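Local coordinates for protein beta-galactosidase/beta-glucuronidase (Faecalibacterium prausnitzii L2-6, PDB 6MVF) that binds flavin mononucleotide and probably hydrolyses beta-glucuronides, as a glycoside hydrolase family 2 enzyme of the human gut microbiome, at residues A[141-153]-A[359-373]. Sequence-based numbering, arbitrary orientation.
Sequences EDTPSMYPASADF and PFISVFKSGKDAHTH
K365 and Y147 run antiparallel alongside one another, each ending among polar groups of the other segment; of all residues here they bury the most area in the contact, Y147 first, and K365 carries most of the polar bonds. The ammonium group of K365 makes three hydrogen bonds: NZ to D142 OD1 at 2.9 Å, on the syn lone pair and part of a salt bridge; NZ to T143 O at 2.9 Å, nearly along the C=O axis (169°); and NZ to M146 O at 2.7 Å, on a lone pair in the carbonyl plane. T143 O also accepts from M146 N within a type I turn, so the lysine bonds to the turn's own carbonyl. Beyond CG the K365 chain is fully extended, which carries NZ this far.

In return, K365 N donates to Y147 OH (2.9 Å, N-H...O angle 162°), and a water links that hydroxyl to K365 O.

Among the aromatic contacts, F360 and Y147 form an offset edge-to-face pair, the edge of F360 toward a face of Y147, with planes at 81° and F360 CD1 lying 3.6 Å from Y147 CE1. H373 CD2 comes to the edge of the tyrosine ring; E113 holds the imidazole through ND1.

Apolar contacts extend the interface: P148, after a cis peptide, sets CD against P359 CB (3.7 Å), while I361 sets CG2 against P148 CB and CD1 against A151 CB.

The contact thus docks a sugar-binding-domain loop on the TIM-barrel loop after strand 353-357 and the first turns of helix 368-385. Three oxygens around one ammonium would probably stabilise its positive charge at this domain interface.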
# COMPACT_ATOMS: atom_id res chain seq x y z
N GLU A 141 -23.58 32.23 -11.92
CA GLU A 141 -24.71 33.16 -12.01
C GLU A 141 -25.76 32.62 -12.98
O GLU A 141 -25.44 31.88 -13.92
CB GLU A 141 -24.22 34.53 -12.48
CG GLU A 141 -23.55 35.36 -11.38
CD GLU A 141 -22.75 36.55 -11.89
OE1 GLU A 141 -21.82 36.38 -12.75
OE2 GLU A 141 -23.04 37.68 -11.42
N ASP A 142 -27.01 33.01 -12.74
CA ASP A 142 -28.12 32.70 -13.65
C ASP A 142 -27.90 33.33 -15.03
O ASP A 142 -27.19 34.32 -15.18
CB ASP A 142 -29.43 33.22 -13.04
CG ASP A 142 -30.66 32.56 -13.61
OD1 ASP A 142 -30.54 31.67 -14.49
OD2 ASP A 142 -31.77 32.92 -13.16
N THR A 143 -28.47 32.72 -16.06
CA THR A 143 -28.44 33.26 -17.42
C THR A 143 -29.76 32.93 -18.09
O THR A 143 -30.48 32.03 -17.65
CB THR A 143 -27.31 32.70 -18.29
OG1 THR A 143 -27.74 31.50 -18.93
CG2 THR A 143 -26.02 32.45 -17.51
N PRO A 144 -30.11 33.64 -19.16
CA PRO A 144 -31.38 33.33 -19.85
C PRO A 144 -31.51 31.88 -20.33
O PRO A 144 -32.63 31.39 -20.44
CB PRO A 144 -31.39 34.31 -21.02
CG PRO A 144 -30.61 35.49 -20.52
CD PRO A 144 -29.54 34.92 -19.62
N SER A 145 -30.40 31.19 -20.60
CA SER A 145 -30.44 29.81 -21.08
C SER A 145 -30.06 28.77 -20.03
O SER A 145 -30.01 27.58 -20.36
CB SER A 145 -29.52 29.66 -22.30
OG SER A 145 -28.17 29.88 -21.93
N MET A 146 -29.81 29.17 -18.79
CA MET A 146 -29.19 28.27 -17.82
C MET A 146 -30.20 27.37 -17.11
O MET A 146 -31.27 27.83 -16.69
CB MET A 146 -28.42 29.07 -16.77
CG MET A 146 -27.71 28.22 -15.73
SD MET A 146 -26.48 27.11 -16.47
CE MET A 146 -25.37 28.33 -17.21
N TYR A 147 -29.86 26.09 -16.99
CA TYR A 147 -30.41 25.20 -15.98
C TYR A 147 -29.27 24.59 -15.19
O TYR A 147 -28.21 24.31 -15.76
CB TYR A 147 -31.22 24.07 -16.60
CG TYR A 147 -32.46 24.49 -17.32
CD1 TYR A 147 -33.67 24.51 -16.66
CD2 TYR A 147 -32.43 24.82 -18.67
CE1 TYR A 147 -34.82 24.87 -17.30
CE2 TYR A 147 -33.58 25.18 -19.33
CZ TYR A 147 -34.78 25.19 -18.63
OH TYR A 147 -35.96 25.54 -19.25
N PRO A 148 -29.45 24.35 -13.88
CA PRO A 148 -30.62 24.67 -13.04
C PRO A 148 -30.76 26.16 -12.73
O PRO A 148 -29.77 26.88 -12.76
CB PRO A 148 -30.36 23.89 -11.74
CG PRO A 148 -28.86 23.79 -11.66
CD PRO A 148 -28.39 23.68 -13.11
N ALA A 149 -31.98 26.61 -12.44
CA ALA A 149 -32.18 28.01 -12.10
C ALA A 149 -33.05 28.14 -10.86
O ALA A 149 -32.83 29.04 -10.04
CB ALA A 149 -32.78 28.76 -13.28
N SER A 150 -34.02 27.25 -10.71
CA SER A 150 -34.92 27.26 -9.56
C SER A 150 -34.96 25.85 -8.97
O SER A 150 -35.55 24.94 -9.57
CB SER A 150 -36.32 27.73 -9.97
OG SER A 150 -37.16 27.81 -8.83
N ALA A 151 -34.34 25.67 -7.81
CA ALA A 151 -34.29 24.34 -7.22
C ALA A 151 -33.95 24.44 -5.74
O ALA A 151 -33.43 25.45 -5.26
CB ALA A 151 -33.27 23.45 -7.94
N ASP A 152 -34.27 23.37 -5.02
CA ASP A 152 -34.01 23.26 -3.58
C ASP A 152 -32.66 22.61 -3.35
O ASP A 152 -32.56 21.50 -2.82
CB ASP A 152 -35.13 22.47 -2.91
CG ASP A 152 -34.96 22.37 -1.38
OD1 ASP A 152 -34.60 23.37 -0.75
OD2 ASP A 152 -35.23 21.29 -0.81
N PHE A 153 -31.60 23.28 -3.81
CA PHE A 153 -30.23 22.86 -3.54
C PHE A 153 -29.29 23.90 -4.10
O PHE A 153 -29.60 24.59 -5.08
CB PHE A 153 -29.89 21.45 -4.12
CG PHE A 153 -29.77 21.39 -5.62
CD1 PHE A 153 -30.89 21.18 -6.42
CD2 PHE A 153 -28.53 21.48 -6.25
CE1 PHE A 153 -30.79 21.09 -7.81
CE2 PHE A 153 -28.42 21.40 -7.64
CZ PHE A 153 -29.55 21.21 -8.43
N PRO A 359 -30.51 18.54 -15.14
CA PRO A 359 -31.18 19.50 -14.23
C PRO A 359 -32.25 20.36 -14.91
O PRO A 359 -32.31 21.56 -14.68
CB PRO A 359 -30.02 20.36 -13.72
CG PRO A 359 -29.05 20.34 -14.85
CD PRO A 359 -29.16 18.99 -15.51
N PHE A 360 -33.08 19.75 -15.75
CA PHE A 360 -34.27 20.39 -16.32
C PHE A 360 -35.35 20.41 -15.23
O PHE A 360 -36.21 19.53 -15.14
CB PHE A 360 -34.69 19.63 -17.57
CG PHE A 360 -35.76 20.30 -18.37
CD1 PHE A 360 -36.04 21.65 -18.19
CD2 PHE A 360 -36.50 19.56 -19.30
CE1 PHE A 360 -37.04 22.26 -18.95
CE2 PHE A 360 -37.50 20.15 -20.05
CZ PHE A 360 -37.77 21.50 -19.88
N ILE A 361 -35.29 21.42 -14.37
CA ILE A 361 -35.97 21.36 -13.08
C ILE A 361 -36.86 22.58 -12.85
O ILE A 361 -36.47 23.72 -13.12
CB ILE A 361 -34.93 21.22 -11.94
CG1 ILE A 361 -35.61 21.03 -10.58
CG2 ILE A 361 -33.97 22.38 -11.92
CD1 ILE A 361 -34.79 20.19 -9.61
N SER A 362 -38.08 22.31 -12.35
CA SER A 362 -38.96 23.27 -11.68
C SER A 362 -39.71 24.22 -12.61
O SER A 362 -40.94 24.25 -12.58
CB SER A 362 -38.20 24.12 -10.66
OG SER A 362 -38.12 23.47 -9.41
N VAL A 363 -38.98 25.02 -13.38
CA VAL A 363 -39.51 26.19 -14.08
C VAL A 363 -39.01 26.15 -15.52
O VAL A 363 -37.81 26.33 -15.76
CB VAL A 363 -39.08 27.50 -13.42
CG1 VAL A 363 -39.46 28.68 -14.31
CG2 VAL A 363 -39.68 27.63 -12.01
N PHE A 364 -39.91 25.95 -16.46
CA PHE A 364 -39.52 25.97 -17.86
C PHE A 364 -39.15 27.38 -18.28
O PHE A 364 -39.87 28.34 -17.98
CB PHE A 364 -40.65 25.44 -18.74
CG PHE A 364 -40.35 25.51 -20.19
CD1 PHE A 364 -39.53 24.57 -20.79
CD2 PHE A 364 -40.88 26.54 -20.97
CE1 PHE A 364 -39.25 24.64 -22.14
CE2 PHE A 364 -40.60 26.61 -22.32
CZ PHE A 364 -39.78 25.66 -22.91
N LYS A 365 -38.01 27.51 -18.95
CA LYS A 365 -37.52 28.76 -19.51
C LYS A 365 -37.70 28.74 -21.03
O LYS A 365 -37.16 27.86 -21.71
CB LYS A 365 -36.04 28.97 -19.19
CG LYS A 365 -35.70 29.31 -17.77
CD LYS A 365 -34.22 29.64 -17.70
CE LYS A 365 -33.82 30.12 -16.33
NZ LYS A 365 -32.35 30.32 -16.28
N SER A 366 -38.42 29.74 -21.56
CA SER A 366 -38.68 29.85 -22.99
C SER A 366 -37.44 30.32 -23.75
O SER A 366 -36.51 30.91 -23.19
CB SER A 366 -39.81 30.84 -23.23
OG SER A 366 -39.45 32.11 -22.71
N GLY A 367 -37.44 30.05 -25.05
CA GLY A 367 -36.34 30.46 -25.90
C GLY A 367 -35.62 29.34 -26.61
O GLY A 367 -35.70 28.18 -26.21
N LYS A 368 -34.90 29.69 -27.69
CA LYS A 368 -34.08 28.72 -28.40
C LYS A 368 -32.82 28.37 -27.63
O LYS A 368 -32.38 27.21 -27.68
CB LYS A 368 -33.68 29.25 -29.78
CG LYS A 368 -32.87 28.26 -30.59
CD LYS A 368 -32.52 28.78 -31.97
CE LYS A 368 -31.63 30.02 -31.90
NZ LYS A 368 -32.15 31.14 -32.75
N ASP A 369 -32.24 29.33 -26.90
CA ASP A 369 -30.99 29.06 -26.20
C ASP A 369 -31.20 28.17 -24.97
O ASP A 369 -30.39 27.28 -24.70
CB ASP A 369 -30.32 30.39 -25.83
CG ASP A 369 -29.58 31.02 -27.02
OD1 ASP A 369 -29.57 30.39 -28.10
OD2 ASP A 369 -29.01 32.12 -26.87
N ALA A 370 -32.31 28.37 -24.25
CA ALA A 370 -32.65 27.45 -23.16
C ALA A 370 -33.03 26.07 -23.69
O ALA A 370 -32.76 25.06 -23.03
CB ALA A 370 -33.79 28.02 -22.31
N HIS A 371 -33.68 26.01 -24.86
CA HIS A 371 -33.94 24.73 -25.49
C HIS A 371 -32.62 24.06 -25.89
O HIS A 371 -32.43 22.86 -25.68
CB HIS A 371 -34.86 24.90 -26.72
CG HIS A 371 -35.17 23.62 -27.44
ND1 HIS A 371 -34.49 23.21 -28.57
CD2 HIS A 371 -36.11 22.67 -27.21
CE1 HIS A 371 -34.98 22.06 -29.00
NE2 HIS A 371 -35.97 21.71 -28.19
N THR A 372 -31.70 24.84 -26.44
CA THR A 372 -30.41 24.28 -26.83
C THR A 372 -29.63 23.79 -25.61
O THR A 372 -29.02 22.72 -25.66
CB THR A 372 -29.63 25.32 -27.63
OG1 THR A 372 -30.27 25.48 -28.90
CG2 THR A 372 -28.16 24.88 -27.83
N HIS A 373 -29.64 24.55 -24.51
CA HIS A 373 -28.99 24.07 -23.29
C HIS A 373 -29.50 22.68 -22.90
O HIS A 373 -28.71 21.76 -22.67
CB HIS A 373 -29.21 25.05 -22.14
CG HIS A 373 -28.69 24.57 -20.82
ND1 HIS A 373 -27.55 25.10 -20.24
CD2 HIS A 373 -29.16 23.65 -19.95
CE1 HIS A 373 -27.33 24.50 -19.08
NE2 HIS A 373 -28.30 23.62 -18.88
O HOH W 1 -35.90 24.83 -21.77
O HOH W 2 -34.70 25.48 -13.04